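Local coordinates for DUF1214 domain-containing protein (PDB 6ANS) that is of unknown function but belongs to the DUF1214 family, forms a two-chain assembly and holds phosphate and sodium ions in the crystal, at residues A[75-80]-A[235-240]; A[111-116]-A[190-195]; A[146-151]-A[264-269]. All blocks are in the same frame, centred on the assembly; numbering follows the deposited sequence.

Interaction 1: A[75-80]-A[235-240]; sequences RIALEM and AQFVEQ
The ring of Phe-237 is met obliquely by Ala-77, selenomethionine Met-80 and Ile-76, all three on one side of the ring plane and none squarely over its face or at its edge. This is helix-helix packing with a Met-aromatic contact at its centre: the two helical segments run roughly antiparallel, their axes at 139° and 8.7 Å apart at closest approach. Met-80 brings its selenium against the CD1-CE1 bond of the ring, with SE 3.5 Å from Phe-237 CE1 and 36° off the ring normal as seen from the centroid. Phe-237 CG stands anti to its backbone N, which throws the ring across the gap onto the opposing helix. Ala-77 takes the side of the ring nearer the backbone, its CB 3.7 Å from Phe-237 CD2; here the segments come closest, the CA atoms of Ala-77 and Phe-237 being 6.1 Å apart. At the far end Ile-76 CG2 reaches Phe-237 CE2 more loosely, at 4.4 Å. The Val-238 side chain touches Ala-77 CB lightly through CG2 and also packs on Leu-70, Leu-73 and Met-74, an earlier part of helix 60-83. Every touching residue is buried, and the contact is wholly apolar. Phe-40 of helix 35-46 covers Leu-78 and Ala-235 nearby, while Leu-78 and Arg-75 pack against the second subunit. The Met-80 chain is extended to SE and then bends at chi3 (-66°), which sets Met-80 CE 3.8 Å from both Phe-237 CE1 and Phe-237 CZ.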
loop_
_atom_site.group_PDB
_atom_site.type_symbol
_atom_site.label_atom_id
_atom_site.label_comp_id
_atom_site.label_asym_id
_atom_site.label_seq_id
_atom_site.Cartn_x
_atom_site.Cartn_y
_atom_site.Cartn_z
ATOM N N ARG A 75 2.056 -7.963 -2.288
ATOM C CA ARG A 75 1.576 -6.590 -2.328
ATOM C C ARG A 75 2.546 -5.710 -3.109
ATOM O O ARG A 75 2.132 -4.922 -3.968
ATOM C CB ARG A 75 1.376 -6.083 -0.900
ATOM C CG ARG A 75 0.171 -6.734 -0.160
ATOM C CD ARG A 75 0.338 -6.669 1.371
ATOM N NE ARG A 75 0.533 -5.296 1.830
ATOM C CZ ARG A 75 1.338 -4.940 2.831
ATOM N NH1 ARG A 75 2.031 -5.854 3.512
ATOM N NH2 ARG A 75 1.453 -3.662 3.149
ATOM N N ILE A 76 3.851 -5.858 -2.838
ATOM C CA ILE A 76 4.862 -5.109 -3.579
ATOM C C ILE A 76 4.820 -5.494 -5.052
ATOM O O ILE A 76 4.821 -4.634 -5.944
ATOM C CB ILE A 76 6.261 -5.363 -2.986
ATOM C CG1 ILE A 76 6.364 -4.812 -1.563
ATOM C CG2 ILE A 76 7.322 -4.726 -3.849
ATOM C CD1 ILE A 76 7.612 -5.319 -0.845
ATOM N N ALA A 77 4.758 -6.798 -5.317
ATOM C CA ALA A 77 4.768 -7.294 -6.683
ATOM C C ALA A 77 3.613 -6.719 -7.495
ATOM O O ALA A 77 3.775 -6.425 -8.682
ATOM C CB ALA A 77 4.715 -8.823 -6.665
ATOM N N LEU A 78 2.432 -6.561 -6.876
ATOM C CA LEU A 78 1.270 -6.089 -7.629
ATOM C C LEU A 78 1.370 -4.598 -7.952
ATOM O O LEU A 78 0.908 -4.152 -9.006
ATOM C CB LEU A 78 -0.025 -6.398 -6.856
ATOM C CG LEU A 78 -0.467 -7.867 -6.835
ATOM C CD1 LEU A 78 -1.555 -8.118 -5.761
ATOM C CD2 LEU A 78 -0.955 -8.325 -8.216
ATOM N N GLU A 79 1.924 -3.804 -7.041
ATOM C CA GLU A 79 2.160 -2.402 -7.363
ATOM C C GLU A 79 3.211 -2.281 -8.449
ATOM O O GLU A 79 3.057 -1.498 -9.402
ATOM C CB GLU A 79 2.585 -1.644 -6.101
ATOM C CG GLU A 79 1.443 -1.501 -5.055
ATOM C CD GLU A 79 1.869 -0.771 -3.774
ATOM O OE1 GLU A 79 2.926 -0.112 -3.765
ATOM O OE2 GLU A 79 1.147 -0.866 -2.760
HETATM N N MSE A 80 4.277 -3.063 -8.322
HETATM C CA MSE A 80 5.359 -3.073 -9.274
HETATM C C MSE A 80 4.912 -3.451 -10.676
HETATM O O MSE A 80 5.243 -2.770 -11.631
HETATM C CB MSE A 80 6.445 -4.038 -8.814
HETATM C CG MSE A 80 7.643 -4.072 -9.749
HETATM SE SE MSE A 80 9.017 -5.275 -9.039
HETATM C CE MSE A 80 9.555 -4.291 -7.400
ATOM N N ALA A 235 3.416 -12.721 -9.728
ATOM C CA ALA A 235 3.496 -14.019 -9.053
ATOM C C ALA A 235 4.920 -14.544 -9.055
ATOM O O ALA A 235 5.398 -15.070 -8.043
ATOM C CB ALA A 235 2.555 -15.044 -9.715
ATOM N N GLN A 236 5.612 -14.417 -10.191
ATOM C CA GLN A 236 6.980 -14.914 -10.279
ATOM C C GLN A 236 7.942 -14.078 -9.443
ATOM O O GLN A 236 8.962 -14.599 -8.982
ATOM C CB GLN A 236 7.416 -14.974 -11.747
ATOM C CG GLN A 236 6.876 -16.220 -12.470
ATOM C CD GLN A 236 6.551 -15.964 -13.925
ATOM O OE1 GLN A 236 7.015 -14.981 -14.514
ATOM N NE2 GLN A 236 5.768 -16.868 -14.531
ATOM N N PHE A 237 7.626 -12.794 -9.232
ATOM C CA PHE A 237 8.405 -11.965 -8.313
ATOM C C PHE A 237 8.387 -12.530 -6.895
ATOM O O PHE A 237 9.425 -12.559 -6.225
ATOM C CB PHE A 237 7.869 -10.530 -8.327
ATOM C CG PHE A 237 8.655 -9.559 -7.466
ATOM C CD1 PHE A 237 9.732 -8.843 -8.000
ATOM C CD2 PHE A 237 8.302 -9.349 -6.134
ATOM C CE1 PHE A 237 10.447 -7.933 -7.213
ATOM C CE2 PHE A 237 9.014 -8.450 -5.336
ATOM C CZ PHE A 237 10.091 -7.733 -5.876
ATOM N N VAL A 238 7.219 -12.964 -6.411
ATOM C CA VAL A 238 7.137 -13.533 -5.063
ATOM C C VAL A 238 8.024 -14.764 -4.953
ATOM O O VAL A 238 8.836 -14.895 -4.024
ATOM C CB VAL A 238 5.682 -13.890 -4.701
ATOM C CG1 VAL A 238 5.657 -14.616 -3.362
ATOM C CG2 VAL A 238 4.825 -12.653 -4.643
ATOM N N GLU A 239 7.889 -15.680 -5.907
ATOM C CA GLU A 239 8.660 -16.919 -5.849
ATOM C C GLU A 239 10.152 -16.648 -5.965
ATOM O O GLU A 239 10.948 -17.164 -5.170
ATOM C CB GLU A 239 8.215 -17.875 -6.954
ATOM C CG GLU A 239 9.041 -19.162 -7.007
ATOM C CD GLU A 239 8.313 -20.286 -7.710
ATOM O OE1 GLU A 239 7.998 -20.098 -8.906
ATOM O OE2 GLU A 239 8.091 -21.360 -7.089
ATOM N N GLN A 240 10.552 -15.822 -6.941
ATOM C CA GLN A 240 11.984 -15.608 -7.180
ATOM C C GLN A 240 12.631 -14.759 -6.091
ATOM O O GLN A 240 13.784 -14.999 -5.719
ATOM C CB GLN A 240 12.224 -14.965 -8.549
ATOM C CG GLN A 240 11.830 -15.822 -9.739
ATOM C CD GLN A 240 12.526 -17.169 -9.737
ATOM O OE1 GLN A 240 13.735 -17.262 -9.493
ATOM N NE2 GLN A 240 11.765 -18.226 -10.012
#

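Interaction 2: A[111-116]-A[190-195]; sequences YQYARV and ALLVRQ. With PO4 (phosphate ion), chain E.
Tyr-111 and Arg-194 share one oxygen of a bound phosphate ion, which probably came from the crystallisation liquor. Tyr-111 OH donates to PO4 O3 at 2.6 Å, the oxygen lying at the ring's edge, and Arg-194 NE donates to that same O3 at 2.7 Å with a nearly straight N-H (163°). Arg-194 NH2 reaches PO4 O4 at 3.0 Å, so the guanidinium meets the phosphate edge-on; its plane stands 72° from the tyrosine ring. The arginine chain, extended from CG to NE, runs past Tyr-111 CE1 to get there. Tyr-278 and Arg-366 also bond the phosphate, while Gly-271 O takes a further bond from Arg-194 NH2.

Backbone bonds join the strands in an antiparallel ladder, part of the four-stranded sheet in which 188-196 lies between 109-115 and 133-140. Gln-112 with Val-193 and Ala-114 with Leu-191 are the hydrogen-bonded pairs; the shortest link is Val-193 N to Gln-112 O, 2.7 Å. Between them come CA-H...O contacts, among them Tyr-113 CA to Leu-191 O at 3.2 Å.

One amide pair crosses on the Gln-112 face: Gln-195 NE2 donates to Gln-112 OE1 at 3.1 Å, approaching from 37° above the acceptor's carbonyl plane, while Gln-195 OE1 is held by Ala-206 N.

Apolar contacts on the Tyr-113 face are few: the Tyr-113 ring, its CG anti to the backbone N, leans out over Ala-190, with Tyr-113 CZ 3.4 Å from Ala-190 CB. Arg-115 NH1 donates to the Tyr-113 hydroxyl, and Leu-192 CD1 sits between the two tyrosines.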
loop_
_atom_site.group_PDB
_atom_site.type_symbol
_atom_site.label_atom_id
_atom_site.label_comp_id
_atom_site.label_asym_id
_atom_site.label_seq_id
_atom_site.Cartn_x
_atom_site.Cartn_y
_atom_site.Cartn_z
ATOM N N TYR A 111 12.279 4.538 0.425
ATOM C CA TYR A 111 12.486 3.980 -0.902
ATOM C C TYR A 111 11.361 4.432 -1.809
ATOM O O TYR A 111 10.187 4.423 -1.417
ATOM C CB TYR A 111 12.498 2.451 -0.899
ATOM C CG TYR A 111 13.660 1.779 -0.225
ATOM C CD1 TYR A 111 14.876 1.613 -0.890
ATOM C CD2 TYR A 111 13.526 1.238 1.052
ATOM C CE1 TYR A 111 15.942 0.965 -0.284
ATOM C CE2 TYR A 111 14.585 0.580 1.668
ATOM C CZ TYR A 111 15.792 0.447 0.985
ATOM O OH TYR A 111 16.838 -0.201 1.576
ATOM N N GLN A 112 11.715 4.764 -3.043
ATOM C CA GLN A 112 10.714 5.079 -4.046
ATOM C C GLN A 112 11.114 4.406 -5.344
ATOM O O GLN A 112 12.282 4.443 -5.732
ATOM C CB GLN A 112 10.576 6.581 -4.247
ATOM C CG GLN A 112 10.080 7.296 -2.998
ATOM C CD GLN A 112 9.828 8.752 -3.275
ATOM O OE1 GLN A 112 10.746 9.566 -3.263
ATOM N NE2 GLN A 112 8.583 9.074 -3.608
ATOM N N TYR A 113 10.136 3.819 -6.020
ATOM C CA TYR A 113 10.368 3.029 -7.212
ATOM C C TYR A 113 9.345 3.448 -8.249
ATOM O O TYR A 113 8.161 3.609 -7.933
ATOM C CB TYR A 113 10.238 1.527 -6.874
ATOM C CG TYR A 113 10.436 0.508 -7.981
ATOM C CD1 TYR A 113 11.479 -0.406 -7.917
ATOM C CD2 TYR A 113 9.559 0.419 -9.055
ATOM C CE1 TYR A 113 11.657 -1.368 -8.899
ATOM C CE2 TYR A 113 9.734 -0.549 -10.049
ATOM C CZ TYR A 113 10.781 -1.445 -9.958
ATOM O OH TYR A 113 10.971 -2.411 -10.937
ATOM N N ALA A 114 9.799 3.615 -9.485
ATOM C CA ALA A 114 8.896 3.817 -10.607
ATOM C C ALA A 114 9.321 2.920 -11.759
ATOM O O ALA A 114 10.515 2.817 -12.072
ATOM C CB ALA A 114 8.872 5.276 -11.065
ATOM N N ARG A 115 8.337 2.287 -12.391
ATOM C CA ARG A 115 8.588 1.581 -13.637
ATOM C C ARG A 115 8.772 2.593 -14.746
ATOM O O ARG A 115 8.006 3.548 -14.862
ATOM C CB ARG A 115 7.435 0.641 -13.991
ATOM C CG ARG A 115 7.247 -0.526 -13.046
ATOM C CD ARG A 115 8.450 -1.458 -13.077
ATOM N NE ARG A 115 8.525 -2.292 -14.269
ATOM C CZ ARG A 115 9.206 -3.433 -14.309
ATOM N NH1 ARG A 115 9.850 -3.850 -13.222
ATOM N NH2 ARG A 115 9.254 -4.158 -15.420
ATOM N N VAL A 116 9.806 2.399 -15.553
ATOM C CA VAL A 116 10.054 3.258 -16.689
ATOM C C VAL A 116 10.345 2.356 -17.886
ATOM O O VAL A 116 10.561 1.154 -17.749
ATOM C CB VAL A 116 11.208 4.248 -16.413
ATOM C CG1 VAL A 116 10.842 5.214 -15.271
ATOM C CG2 VAL A 116 12.468 3.491 -16.046
ATOM N N ALA A 190 13.337 0.370 -14.453
ATOM C CA ALA A 190 13.000 0.883 -13.130
ATOM C C ALA A 190 13.918 2.036 -12.728
ATOM O O ALA A 190 15.091 2.092 -13.108
ATOM C CB ALA A 190 13.084 -0.205 -12.060
ATOM N N LEU A 191 13.362 2.940 -11.934
ATOM C CA LEU A 191 14.118 3.953 -11.226
ATOM C C LEU A 191 13.946 3.694 -9.738
ATOM O O LEU A 191 12.815 3.624 -9.241
ATOM C CB LEU A 191 13.636 5.356 -11.587
ATOM C CG LEU A 191 14.121 6.438 -10.613
ATOM C CD1 LEU A 191 15.624 6.694 -10.777
ATOM C CD2 LEU A 191 13.310 7.711 -10.790
ATOM N N LEU A 192 15.060 3.559 -9.027
ATOM C CA LEU A 192 15.026 3.278 -7.598
ATOM C C LEU A 192 15.668 4.439 -6.858
ATOM O O LEU A 192 16.865 4.697 -7.022
ATOM C CB LEU A 192 15.737 1.962 -7.276
ATOM C CG LEU A 192 15.712 1.587 -5.795
ATOM C CD1 LEU A 192 14.277 1.611 -5.229
ATOM C CD2 LEU A 192 16.360 0.225 -5.623
ATOM N N VAL A 193 14.873 5.136 -6.056
ATOM C CA VAL A 193 15.321 6.310 -5.320
ATOM C C VAL A 193 15.540 5.903 -3.874
ATOM O O VAL A 193 14.672 5.253 -3.271
ATOM C CB VAL A 193 14.299 7.453 -5.406
ATOM C CG1 VAL A 193 14.839 8.715 -4.679
ATOM C CG2 VAL A 193 13.894 7.739 -6.840
ATOM N N ARG A 194 16.682 6.295 -3.310
ATOM C CA ARG A 194 16.936 6.145 -1.880
ATOM C C ARG A 194 17.014 7.518 -1.228
ATOM O O ARG A 194 17.817 8.366 -1.634
ATOM C CB ARG A 194 18.223 5.371 -1.612
ATOM C CG ARG A 194 18.124 3.895 -1.956
ATOM C CD ARG A 194 19.469 3.250 -1.814
ATOM N NE ARG A 194 19.431 1.801 -1.927
ATOM C CZ ARG A 194 19.413 1.143 -3.088
ATOM N NH1 ARG A 194 19.389 1.811 -4.245
ATOM N NH2 ARG A 194 19.419 -0.187 -3.087
ATOM N N GLN A 195 16.180 7.735 -0.222
ATOM C CA GLN A 195 16.349 8.854 0.694
ATOM C C GLN A 195 16.760 8.276 2.042
ATOM O O GLN A 195 15.978 7.558 2.678
ATOM C CB GLN A 195 15.073 9.685 0.803
ATOM C CG GLN A 195 14.401 9.978 -0.542
ATOM C CD GLN A 195 13.470 11.178 -0.434
ATOM O OE1 GLN A 195 13.666 12.023 0.438
ATOM N NE2 GLN A 195 12.480 11.276 -1.329
HETATM P P PO4 E . 20.110 -0.786 0.551
HETATM O O1 PO4 E . 21.211 -0.057 1.282
HETATM O O2 PO4 E . 19.610 -1.859 1.466
HETATM O O3 PO4 E . 18.992 0.148 0.161
HETATM O O4 PO4 E . 20.723 -1.368 -0.698
#

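Interaction 3: A[146-151]-A[264-269]; sequences DGKMLQ and QALCQS
Lys-148 and Ser-269 join the 146-151 loop to the end of a short helix. Lys-148 NZ donates to Ser-269 OG at 3.0 Å, and next to this the backbone Met-149 N donates to Ser-269 O at 2.8 Å, in the carbonyl plane, so the serine is gripped through both its hydroxyl and its carbonyl. The lysine chain bends at chi2 (-73°) and lays its methylenes alongside Ser-269, CD passing 3.5 Å from OG. Its ammonium end also touches Leu-266 CD1 at 3.4 Å, crossing that side chain at about a right angle. Leu-150 CD2 closes over Ser-269 CB at 3.7 Å.

A second shell fixes these groups. Ser-269 OG gives its own proton to Leu-266 O at 2.8 Å, one turn back in the helix, which leaves the hydroxyl oxygen facing the lysine. On the loop side Asp-146 OD1 accepts from Lys-148 N at 3.0 Å, an Asx turn in which the N-H comes from above the carboxylate plane; Gly-142 N bonds the same oxygen. Gly-147, with positive phi, turns the chain between the two. A water links Gln-151 N to Gln-268 O, the latter bond weak, and the Gln-268 amide nitrogen is held by Asp-273 O.

This partly exposed contact bridges two sheets. Leu-150 pairs through its backbone with Lys-140 of strand 133-140, just before the loop enters strand 151-155, whereas helix 264-269 lies on strand 276-284, with Cys-267 against Tyr-278 and His-280 and Gln-264 against Tyr-277.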
loop_
_atom_site.group_PDB
_atom_site.type_symbol
_atom_site.label_atom_id
_atom_site.label_comp_id
_atom_site.label_asym_id
_atom_site.label_seq_id
_atom_site.Cartn_x
_atom_site.Cartn_y
_atom_site.Cartn_z
ATOM N N ASP A 146 15.450 -12.188 -14.273
ATOM C CA ASP A 146 16.783 -12.779 -14.176
ATOM C C ASP A 146 17.258 -12.954 -12.736
ATOM O O ASP A 146 18.422 -13.297 -12.521
ATOM C CB ASP A 146 17.821 -11.956 -14.957
ATOM C CG ASP A 146 17.794 -10.449 -14.623
ATOM O OD1 ASP A 146 17.135 -10.006 -13.653
ATOM O OD2 ASP A 146 18.491 -9.701 -15.334
ATOM N N GLY A 147 16.391 -12.742 -11.747
ATOM C CA GLY A 147 16.840 -12.773 -10.366
ATOM C C GLY A 147 17.797 -11.651 -10.002
ATOM O O GLY A 147 18.477 -11.725 -8.977
ATOM N N LYS A 148 17.848 -10.596 -10.806
ATOM C CA LYS A 148 18.826 -9.541 -10.637
ATOM C C LYS A 148 18.124 -8.202 -10.757
ATOM O O LYS A 148 17.043 -8.102 -11.327
ATOM C CB LYS A 148 19.940 -9.617 -11.694
ATOM C CG LYS A 148 20.803 -10.861 -11.639
ATOM C CD LYS A 148 21.739 -10.804 -10.446
ATOM C CE LYS A 148 22.769 -11.928 -10.478
ATOM N NZ LYS A 148 23.427 -12.065 -9.145
HETATM N N MSE A 149 18.773 -7.165 -10.259
HETATM C CA MSE A 149 18.375 -5.813 -10.614
HETATM C C MSE A 149 19.588 -5.006 -11.047
HETATM O O MSE A 149 19.967 -4.047 -10.382
HETATM C CB MSE A 149 17.681 -5.104 -9.445
HETATM C CG MSE A 149 16.288 -5.524 -9.169
HETATM SE SE MSE A 149 15.573 -4.336 -7.766
HETATM C CE MSE A 149 15.069 -2.818 -8.825
ATOM N N LEU A 150 20.175 -5.390 -12.174
ATOM C CA LEU A 150 21.409 -4.776 -12.639
ATOM C C LEU A 150 21.217 -3.286 -12.902
ATOM O O LEU A 150 20.202 -2.860 -13.457
ATOM C CB LEU A 150 21.890 -5.488 -13.906
ATOM C CG LEU A 150 22.219 -6.972 -13.731
ATOM C CD1 LEU A 150 22.453 -7.645 -15.086
ATOM C CD2 LEU A 150 23.456 -7.115 -12.850
ATOM N N GLN A 151 22.212 -2.499 -12.507
ATOM C CA GLN A 151 22.124 -1.052 -12.604
ATOM C C GLN A 151 22.551 -0.565 -13.979
ATOM O O GLN A 151 23.526 -1.054 -14.547
ATOM C CB GLN A 151 22.995 -0.398 -11.525
ATOM C CG GLN A 151 22.833 1.095 -11.417
ATOM C CD GLN A 151 23.189 1.604 -10.041
ATOM O OE1 GLN A 151 24.365 1.853 -9.740
ATOM N NE2 GLN A 151 22.177 1.756 -9.187
ATOM N N GLN A 264 30.597 -7.670 -2.857
ATOM C CA GLN A 264 30.035 -6.361 -3.200
ATOM C C GLN A 264 29.382 -6.370 -4.583
ATOM O O GLN A 264 28.273 -5.849 -4.752
ATOM C CB GLN A 264 31.121 -5.281 -3.114
ATOM C CG GLN A 264 31.746 -5.142 -1.715
ATOM C CD GLN A 264 30.695 -4.887 -0.620
ATOM O OE1 GLN A 264 29.785 -4.073 -0.786
ATOM N NE2 GLN A 264 30.819 -5.595 0.499
ATOM N N ALA A 265 30.044 -6.968 -5.580
ATOM C CA ALA A 265 29.470 -7.032 -6.923
ATOM C C ALA A 265 28.126 -7.744 -6.917
ATOM O O ALA A 265 27.207 -7.365 -7.651
ATOM C CB ALA A 265 30.442 -7.736 -7.884
ATOM N N LEU A 266 27.989 -8.776 -6.086
ATOM C CA LEU A 266 26.704 -9.448 -5.951
ATOM C C LEU A 266 25.650 -8.518 -5.347
ATOM O O LEU A 266 24.509 -8.479 -5.821
ATOM C CB LEU A 266 26.862 -10.710 -5.098
ATOM C CG LEU A 266 25.565 -11.494 -4.845
ATOM C CD1 LEU A 266 24.994 -12.052 -6.154
ATOM C CD2 LEU A 266 25.839 -12.623 -3.862
ATOM N N CYS A 267 26.010 -7.748 -4.315
ATOM C CA CYS A 267 25.046 -6.809 -3.733
ATOM C C CYS A 267 24.601 -5.776 -4.751
ATOM O O CYS A 267 23.417 -5.418 -4.799
ATOM C CB CYS A 267 25.627 -6.113 -2.510
ATOM S SG CYS A 267 25.875 -7.211 -1.131
ATOM N N GLN A 268 25.536 -5.284 -5.570
ATOM C CA GLN A 268 25.176 -4.337 -6.619
ATOM C C GLN A 268 24.243 -4.984 -7.640
ATOM O O GLN A 268 23.281 -4.354 -8.097
ATOM C CB GLN A 268 26.447 -3.804 -7.306
ATOM C CG GLN A 268 27.365 -2.951 -6.395
ATOM C CD GLN A 268 26.587 -1.819 -5.682
ATOM O OE1 GLN A 268 25.810 -1.094 -6.312
ATOM N NE2 GLN A 268 26.779 -1.691 -4.367
ATOM N N SER A 269 24.505 -6.252 -7.999
ATOM C CA SER A 269 23.736 -6.911 -9.048
ATOM C C SER A 269 22.276 -7.131 -8.661
ATOM O O SER A 269 21.436 -7.270 -9.557
ATOM C CB SER A 269 24.385 -8.253 -9.447
ATOM O OG SER A 269 24.155 -9.271 -8.481
HETATM O O HOH W 1 25.491 -0.499 -8.737
HETATM O O HOH W 2 24.465 -3.468 -10.849
#

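Overall arrangement
The three contacts cluster, their centres 15 to 18 Å apart. Interaction 1 pairs helix 60-83 with helix 224-251, and its two segments come before and after both strands of interaction 2 in the sequence; interaction 3 alternates with each of the others. Helix 60-83 packs on strand 109-115 through Met-80. The 146-151 loop, which leads into strand 151-155 of the same sheet, meets helix 264-269, which lies on strand 276-284 of another sheet. Tyr-113 joins all three: its CE1 lies 3.9 Å from Met-80 CE and 3.7 Å from Met-149 CE. Bound glycerol lies close to each contact and phosphate at interaction 2, consistent with a pocket between these elements.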